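Local atomic coordinates of PduO-type ATP--cob(I)alamin adenosyltransferase (Sulfolobus tokodaii, PDB entry 1WOZ), a protein that probably transfers the adenosyl group of ATP to cob(I)alamin. Residues A[81-84]-A[85-89]; A[142-145]-A[146-150]; A[157-160]-A[161-165]. All coordinates share one frame; numbering follows the deposited sequence.

Contact 1 of 3, residues A[81-84]-A[85-89]; sequences YVKW and LEERT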
loop_
_atom_site.group_PDB
_atom_site.type_symbol
_atom_site.label_atom_id
_atom_site.label_comp_id
_atom_site.label_asym_id
_atom_site.label_seq_id
_atom_site.Cartn_x
_atom_site.Cartn_y
_atom_site.Cartn_z
ATOM N N TYR A 81 -15.491 -20.884 8.073
ATOM C CA TYR A 81 -14.813 -19.591 8.043
ATOM C C TYR A 81 -15.379 -18.810 6.862
ATOM O O TYR A 81 -15.753 -17.645 6.979
ATOM C CB TYR A 81 -13.321 -19.762 7.777
ATOM C CG TYR A 81 -12.471 -20.137 8.963
ATOM C CD1 TYR A 81 -11.677 -19.179 9.608
ATOM C CD2 TYR A 81 -12.418 -21.451 9.414
ATOM C CE1 TYR A 81 -10.849 -19.529 10.672
ATOM C CE2 TYR A 81 -11.595 -21.810 10.476
ATOM C CZ TYR A 81 -10.815 -20.847 11.093
ATOM O OH TYR A 81 -9.972 -21.225 12.105
ATOM N N VAL A 82 -15.394 -19.457 5.704
ATOM C CA VAL A 82 -15.893 -18.818 4.495
ATOM C C VAL A 82 -17.371 -18.437 4.662
ATOM O O VAL A 82 -17.792 -17.352 4.267
ATOM C CB VAL A 82 -15.714 -19.769 3.287
ATOM C CG1 VAL A 82 -16.363 -19.178 2.035
ATOM C CG2 VAL A 82 -14.224 -20.020 3.053
ATOM N N LYS A 83 -18.146 -19.334 5.276
ATOM C CA LYS A 83 -19.575 -19.113 5.490
ATOM C C LYS A 83 -19.865 -17.788 6.186
ATOM O O LYS A 83 -20.667 -16.994 5.713
ATOM C CB LYS A 83 -20.160 -20.238 6.340
ATOM C CG LYS A 83 -21.583 -19.974 6.780
ATOM C CD LYS A 83 -22.578 -20.447 5.731
ATOM C CE LYS A 83 -22.775 -21.971 5.819
ATOM N NZ LYS A 83 -21.499 -22.770 5.741
ATOM N N TRP A 84 -19.225 -17.580 7.332
ATOM C CA TRP A 84 -19.394 -16.358 8.091
ATOM C C TRP A 84 -19.132 -15.114 7.202
ATOM O O TRP A 84 -19.861 -14.138 7.278
ATOM C CB TRP A 84 -18.431 -16.373 9.288
ATOM C CG TRP A 84 -18.415 -15.091 9.983
ATOM C CD1 TRP A 84 -19.433 -14.547 10.721
ATOM C CD2 TRP A 84 -17.397 -14.085 9.893
ATOM N NE1 TRP A 84 -19.113 -13.258 11.085
ATOM C CE2 TRP A 84 -17.876 -12.948 10.587
ATOM C CE3 TRP A 84 -16.133 -14.034 9.296
ATOM C CZ2 TRP A 84 -17.128 -11.764 10.696
ATOM C CZ3 TRP A 84 -15.386 -12.852 9.408
ATOM C CH2 TRP A 84 -15.897 -11.735 10.103
ATOM N N LEU A 85 -18.089 -15.150 6.372
ATOM C CA LEU A 85 -17.795 -14.002 5.490
ATOM C C LEU A 85 -18.973 -13.740 4.542
ATOM O O LEU A 85 -19.398 -12.607 4.354
ATOM C CB LEU A 85 -16.540 -14.260 4.657
ATOM C CG LEU A 85 -15.210 -14.370 5.417
ATOM C CD1 LEU A 85 -14.135 -14.770 4.454
ATOM C CD2 LEU A 85 -14.883 -13.040 6.091
ATOM N N GLU A 86 -19.498 -14.801 3.955
ATOM C CA GLU A 86 -20.629 -14.679 3.039
ATOM C C GLU A 86 -21.900 -14.161 3.711
ATOM O O GLU A 86 -22.614 -13.341 3.130
ATOM C CB GLU A 86 -20.903 -16.028 2.386
ATOM C CG GLU A 86 -19.673 -16.583 1.707
ATOM C CD GLU A 86 -19.893 -17.966 1.126
ATOM O OE1 GLU A 86 -20.592 -18.780 1.767
ATOM O OE2 GLU A 86 -19.347 -18.242 0.041
ATOM N N GLU A 87 -22.185 -14.630 4.922
ATOM C CA GLU A 87 -23.380 -14.186 5.634
ATOM C C GLU A 87 -23.286 -12.717 6.006
ATOM O O GLU A 87 -24.288 -11.992 5.925
ATOM C CB GLU A 87 -23.599 -15.002 6.917
ATOM C CG GLU A 87 -23.673 -16.494 6.708
ATOM C CD GLU A 87 -23.685 -17.259 8.026
ATOM O OE1 GLU A 87 -22.949 -16.879 8.963
ATOM O OE2 GLU A 87 -24.424 -18.255 8.119
ATOM N N ARG A 88 -22.107 -12.268 6.443
ATOM C CA ARG A 88 -21.971 -10.852 6.790
ATOM C C ARG A 88 -22.059 -10.022 5.508
ATOM O O ARG A 88 -22.607 -8.916 5.505
ATOM C CB ARG A 88 -20.644 -10.579 7.526
ATOM C CG ARG A 88 -20.572 -11.187 8.934
ATOM C CD ARG A 88 -21.748 -10.706 9.796
ATOM N NE ARG A 88 -21.743 -9.257 9.981
ATOM C CZ ARG A 88 -22.826 -8.527 10.243
ATOM N NH1 ARG A 88 -24.018 -9.108 10.344
ATOM N NH2 ARG A 88 -22.721 -7.218 10.419
ATOM N N THR A 89 -21.532 -10.557 4.414
ATOM C CA THR A 89 -21.591 -9.831 3.153
ATOM C C THR A 89 -23.073 -9.604 2.804
ATOM O O THR A 89 -23.475 -8.491 2.443
ATOM C CB THR A 89 -20.864 -10.609 2.033
ATOM O OG1 THR A 89 -19.465 -10.736 2.363
ATOM C CG2 THR A 89 -20.981 -9.871 0.687
#
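Trp84 and Arg88, one helical turn apart, meet across the contact: CG of Arg88 stands 3.1 Å above the indole plane, offset toward its rim, and lies 3.3 Å from Trp84 NE1. The first torsion of the arginine (chi1 -69°, CG beside the backbone N) swings CG over the indole; bends at chi2 and chi3 then fold the rest of the chain, whose guanidinium plane lies 21° from that of the ring. At the six-membered end of the indole the touch is apolar, with CD2 of Leu85 3.4 Å from Trp84 CZ3. Arg56 makes a cation-pi contact with the same ring, and Arg88 NE goes on to a salt bridge with Asp53; both partners belong to helix 48-69. With an alanine here instead of Trp84, the aliphatic part of Arg88 would probably lose its flat support and Arg56 its aromatic partner.

The contact is one stretch of helix 79-96 in a bundle of five long helices, with Trp84 against helix 48-69 and Leu85 against helix 140-163. Backbone bonds follow the i to i+4 pattern: Glu86 N to Val82 O (3.1 Å), Glu87 N to Lys83 O (2.9 Å) and Arg88 N to Trp84 O (3.0 Å), while Leu85 N to Tyr81 O is weak.

Lys83 meets Glu87 through its aliphatic part: Lys83 CG lies 3.6 Å from Glu87 OE2, whereas Lys83 NZ remains 5.9 Å from that oxygen.

Contact 2 of 3, residues A[142-145]-A[146-150]; sequences IIVY and LNRLS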
loop_
_atom_site.group_PDB
_atom_site.type_symbol
_atom_site.label_atom_id
_atom_site.label_comp_id
_atom_site.label_asym_id
_atom_site.label_seq_id
_atom_site.Cartn_x
_atom_site.Cartn_y
_atom_site.Cartn_z
ATOM N N ILE A 142 -8.005 -21.476 1.844
ATOM C CA ILE A 142 -7.380 -20.196 2.155
ATOM C C ILE A 142 -7.628 -19.212 1.017
ATOM O O ILE A 142 -7.949 -18.041 1.251
ATOM C CB ILE A 142 -5.879 -20.388 2.371
ATOM C CG1 ILE A 142 -5.670 -21.093 3.723
ATOM C CG2 ILE A 142 -5.136 -19.036 2.342
ATOM C CD1 ILE A 142 -4.224 -21.478 3.973
ATOM N N ILE A 143 -7.487 -19.691 -0.217
ATOM C CA ILE A 143 -7.719 -18.829 -1.368
ATOM C C ILE A 143 -9.206 -18.462 -1.410
ATOM O O ILE A 143 -9.569 -17.310 -1.698
ATOM C CB ILE A 143 -7.275 -19.524 -2.666
ATOM C CG1 ILE A 143 -5.765 -19.814 -2.583
ATOM C CG2 ILE A 143 -7.573 -18.639 -3.860
ATOM C CD1 ILE A 143 -5.156 -20.505 -3.814
ATOM N N VAL A 144 -10.071 -19.422 -1.089
ATOM C CA VAL A 144 -11.502 -19.127 -1.063
ATOM C C VAL A 144 -11.817 -18.058 -0.012
ATOM O O VAL A 144 -12.610 -17.128 -0.271
ATOM C CB VAL A 144 -12.342 -20.375 -0.750
ATOM C CG1 VAL A 144 -13.833 -20.026 -0.807
ATOM C CG2 VAL A 144 -12.004 -21.477 -1.771
ATOM N N TYR A 145 -11.188 -18.172 1.157
ATOM C CA TYR A 145 -11.416 -17.207 2.226
ATOM C C TYR A 145 -11.036 -15.795 1.728
ATOM O O TYR A 145 -11.813 -14.838 1.881
ATOM C CB TYR A 145 -10.568 -17.560 3.463
ATOM C CG TYR A 145 -10.813 -16.671 4.661
ATOM C CD1 TYR A 145 -11.724 -17.033 5.654
ATOM C CD2 TYR A 145 -10.140 -15.454 4.801
ATOM C CE1 TYR A 145 -11.957 -16.214 6.748
ATOM C CE2 TYR A 145 -10.364 -14.628 5.892
ATOM C CZ TYR A 145 -11.265 -15.005 6.861
ATOM O OH TYR A 145 -11.492 -14.195 7.945
ATOM N N LEU A 146 -9.855 -15.691 1.126
ATOM C CA LEU A 146 -9.352 -14.417 0.614
ATOM C C LEU A 146 -10.289 -13.824 -0.442
ATOM O O LEU A 146 -10.516 -12.611 -0.458
ATOM C CB LEU A 146 -7.944 -14.608 0.044
ATOM C CG LEU A 146 -6.849 -14.834 1.108
ATOM C CD1 LEU A 146 -5.554 -15.173 0.404
ATOM C CD2 LEU A 146 -6.677 -13.572 2.015
ATOM N N ASN A 147 -10.831 -14.678 -1.311
ATOM C CA ASN A 147 -11.770 -14.238 -2.351
ATOM C C ASN A 147 -13.040 -13.667 -1.717
ATOM O O ASN A 147 -13.514 -12.591 -2.118
ATOM C CB ASN A 147 -12.083 -15.414 -3.294
ATOM C CG ASN A 147 -13.104 -15.058 -4.396
ATOM O OD1 ASN A 147 -14.311 -15.184 -4.200
ATOM N ND2 ASN A 147 -12.610 -14.621 -5.550
ATOM N N ARG A 148 -13.586 -14.355 -0.717
ATOM C CA ARG A 148 -14.803 -13.897 -0.038
ATOM C C ARG A 148 -14.541 -12.632 0.756
ATOM O O ARG A 148 -15.435 -11.801 0.927
ATOM C CB ARG A 148 -15.313 -14.937 0.967
ATOM C CG ARG A 148 -16.180 -16.083 0.438
ATOM C CD ARG A 148 -16.311 -16.170 -1.055
ATOM N NE ARG A 148 -16.985 -17.420 -1.410
ATOM C CZ ARG A 148 -16.681 -18.155 -2.467
ATOM N NH1 ARG A 148 -15.728 -17.765 -3.286
ATOM N NH2 ARG A 148 -17.301 -19.307 -2.680
ATOM N N LEU A 149 -13.326 -12.509 1.291
ATOM C CA LEU A 149 -13.007 -11.327 2.077
ATOM C C LEU A 149 -13.079 -10.057 1.241
ATOM O O LEU A 149 -13.579 -9.032 1.710
ATOM C CB LEU A 149 -11.613 -11.467 2.697
ATOM C CG LEU A 149 -11.070 -10.250 3.445
ATOM C CD1 LEU A 149 -11.969 -9.878 4.585
ATOM C CD2 LEU A 149 -9.659 -10.610 3.982
ATOM N N SER A 150 -12.560 -10.094 0.023
ATOM C CA SER A 150 -12.617 -8.877 -0.769
ATOM C C SER A 150 -14.074 -8.470 -1.070
ATOM O O SER A 150 -14.385 -7.275 -1.120
ATOM C CB SER A 150 -11.795 -9.024 -2.049
ATOM O OG SER A 150 -12.333 -10.004 -2.909
#
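Val144 CG1 lies over the centre of the Arg148 guanidinium, 3.7 Å above its plane, and the two side chains run alongside each other in the same direction. Arg148 reaches this position through an almost eclipsed chi2 of 7°, which bends its chain just beyond CB. In the plane of the guanidinium, Arg148 NH1 donates to Asn147 OD1 at 3.1 Å, although it approaches that oxygen from above the amide plane and the bond is bent (141°). The other end of this amide, ND2, bonds to Glu125 of helix 109-134. Arg148 NE forms a salt bridge with Glu86, so two different groups fix the rotation of the planar head on this partly exposed flank, where Asn147 also packs on Lys20 of a second subunit.

Helix 140-163 belongs to the five-helix bundle of PduO-type adenosyltransferases, and its opposite character appears at Tyr145 and Leu146, which are buried and walled in by helices 48-69, 79-96, 23-44 and 109-134. Tyr145 packs on Val57 and Leu85, its OH satisfied by Glu60; Leu146 packs on Leu34 and Val124. Within the turn, Leu146 CG rests 3.4 Å from Ile142 O.

Contact 3 of 3, residues A[157-160]-A[161-165]; sequences ALVA and NKRRN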
loop_
_atom_site.group_PDB
_atom_site.type_symbol
_atom_site.label_atom_id
_atom_site.label_comp_id
_atom_site.label_asym_id
_atom_site.label_seq_id
_atom_site.Cartn_x
_atom_site.Cartn_y
_atom_site.Cartn_z
ATOM N N ALA A 157 -17.787 -1.153 2.153
ATOM C CA ALA A 157 -17.517 0.175 1.602
ATOM C C ALA A 157 -18.816 0.821 1.088
ATOM O O ALA A 157 -18.996 2.036 1.202
ATOM C CB ALA A 157 -16.468 0.082 0.467
ATOM N N LEU A 158 -19.718 0.011 0.531
ATOM C CA LEU A 158 -21.014 0.531 0.060
ATOM C C LEU A 158 -21.819 1.073 1.247
ATOM O O LEU A 158 -22.427 2.152 1.167
ATOM C CB LEU A 158 -21.846 -0.582 -0.601
ATOM C CG LEU A 158 -21.234 -1.308 -1.801
ATOM C CD1 LEU A 158 -22.207 -2.381 -2.288
ATOM C CD2 LEU A 158 -20.907 -0.294 -2.915
ATOM N N VAL A 159 -21.843 0.309 2.339
ATOM C CA VAL A 159 -22.576 0.724 3.519
ATOM C C VAL A 159 -21.923 1.952 4.154
ATOM O O VAL A 159 -22.632 2.865 4.632
ATOM C CB VAL A 159 -22.704 -0.438 4.551
ATOM C CG1 VAL A 159 -23.262 0.100 5.877
ATOM C CG2 VAL A 159 -23.666 -1.524 3.990
ATOM N N ALA A 160 -20.586 2.003 4.143
ATOM C CA ALA A 160 -19.875 3.165 4.696
ATOM C C ALA A 160 -20.316 4.452 3.991
ATOM O O ALA A 160 -20.564 5.490 4.648
ATOM C CB ALA A 160 -18.353 2.995 4.531
ATOM N N ASN A 161 -20.363 4.425 2.660
ATOM C CA ASN A 161 -20.800 5.627 1.929
ATOM C C ASN A 161 -22.251 5.963 2.235
ATOM O O ASN A 161 -22.588 7.115 2.443
ATOM C CB ASN A 161 -20.596 5.471 0.407
ATOM C CG ASN A 161 -19.168 5.790 -0.005
ATOM O OD1 ASN A 161 -18.474 6.545 0.691
ATOM N ND2 ASN A 161 -18.718 5.223 -1.120
ATOM N N LYS A 162 -23.121 4.961 2.257
ATOM C CA LYS A 162 -24.525 5.225 2.593
ATOM C C LYS A 162 -24.635 5.892 3.962
ATOM O O LYS A 162 -25.356 6.889 4.130
ATOM C CB LYS A 162 -25.327 3.925 2.616
ATOM C CG LYS A 162 -26.792 4.109 2.998
ATOM C CD LYS A 162 -27.513 2.771 2.914
ATOM C CE LYS A 162 -28.954 2.860 3.420
ATOM N NZ LYS A 162 -29.802 3.627 2.474
ATOM N N ARG A 163 -23.928 5.352 4.953
ATOM C CA ARG A 163 -23.978 5.935 6.290
ATOM C C ARG A 163 -23.393 7.341 6.321
ATOM O O ARG A 163 -23.691 8.116 7.233
ATOM C CB ARG A 163 -23.243 5.043 7.305
ATOM C CG ARG A 163 -23.956 3.704 7.531
ATOM C CD ARG A 163 -23.228 2.827 8.577
ATOM N NE ARG A 163 -23.844 1.508 8.698
ATOM C CZ ARG A 163 -23.365 0.525 9.455
ATOM N NH1 ARG A 163 -22.262 0.718 10.168
ATOM N NH2 ARG A 163 -23.969 -0.659 9.478
ATOM N N ARG A 164 -22.553 7.666 5.340
ATOM C CA ARG A 164 -21.945 8.987 5.263
ATOM C C ARG A 164 -22.653 9.919 4.262
ATOM O O ARG A 164 -22.163 11.014 3.977
ATOM C CB ARG A 164 -20.462 8.872 4.861
ATOM C CG ARG A 164 -19.551 8.399 5.970
ATOM C CD ARG A 164 -19.539 9.423 7.106
ATOM N NE ARG A 164 -18.491 9.142 8.088
ATOM C CZ ARG A 164 -18.651 9.270 9.403
ATOM N NH1 ARG A 164 -19.822 9.669 9.896
ATOM N NH2 ARG A 164 -17.642 9.013 10.233
ATOM N N ASN A 165 -23.798 9.503 3.735
ATOM C CA ASN A 165 -24.523 10.334 2.756
ATOM C C ASN A 165 -23.709 10.660 1.520
ATOM O O ASN A 165 -23.835 11.732 0.929
ATOM C CB ASN A 165 -25.020 11.634 3.406
ATOM C CG ASN A 165 -26.232 11.394 4.291
ATOM O OD1 ASN A 165 -26.098 10.978 5.439
ATOM N ND2 ASN A 165 -27.419 11.625 3.748
#
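Val159 CG1 lies over one face of the Arg163 guanidinium, only 3.2 Å from Arg163 NE, a close approach for a methyl group and a charged nitrogen. The pair sits in the last turn of helix 140-163, which ends in a Schellman motif. Asn165, with positive phi (59°), is its C-prime residue: Asn165 N bonds to Lys162 O, and the N of the following Val166 turns back to Asn161 O.

The arginine is extended from CG to NE, and its chain crosses the valine at a slant, with Arg163 CD 3.8 Å and Arg163 CZ 3.6 Å from Val159 CG1. Val159 offers this branch because CG1 stands opposite its own backbone N (chi1 170°). Beyond the methyl, Arg163 NH2 makes salt bridges with Asp49 and Glu95, and the side chain makes a cation-pi contact with Trp47. The guanidinium is thus packed at one face by the methyl and gripped by carboxylates from helices 48-69 and 79-96, which would probably offset its charge.

The backbone shows where helical order gives way. Arg163 N to Val159 O is short (2.8 Å), whereas Arg164 N to Ala160 O is weak, bent to 127°, and Arg164 is the first residue to leave helical phi/psi. On another side of the turn the buried Asn161 acts as a polar anchor: its OD1 accepts from Ser108 N, and its ND2 donates to Gly106 O and Glu168, tying the helix end to the neighbouring loops. Arg164 has a salt bridge to Glu110, while Arg164 CB and CG both lie 3.4 Å from Ala160 O.

In the fold
The three contacts follow one another along the chain in the order 81-89, 142-150, 157-165. Contact 1 belongs to helix 79-96; contacts 2 and 3 share helix 140-163, with their centres about 23 Å apart, and contact 3 runs from that helix into the turn that follows. Contacts 1 and 2, with centres about 10 Å apart, meet directly where the two helices pack: Val82 CG1 lies 3.5 Å from Arg148 CG, and Leu85 CD1 lies 3.5 Å from Tyr145 O. Contact 3 touches neither, its centre about 20 Å from that of contact 1. Contacts 1 and 2 therefore join the two helices mainly in their first halves, while contact 3 finishes helix 140-163 at its C-terminal end.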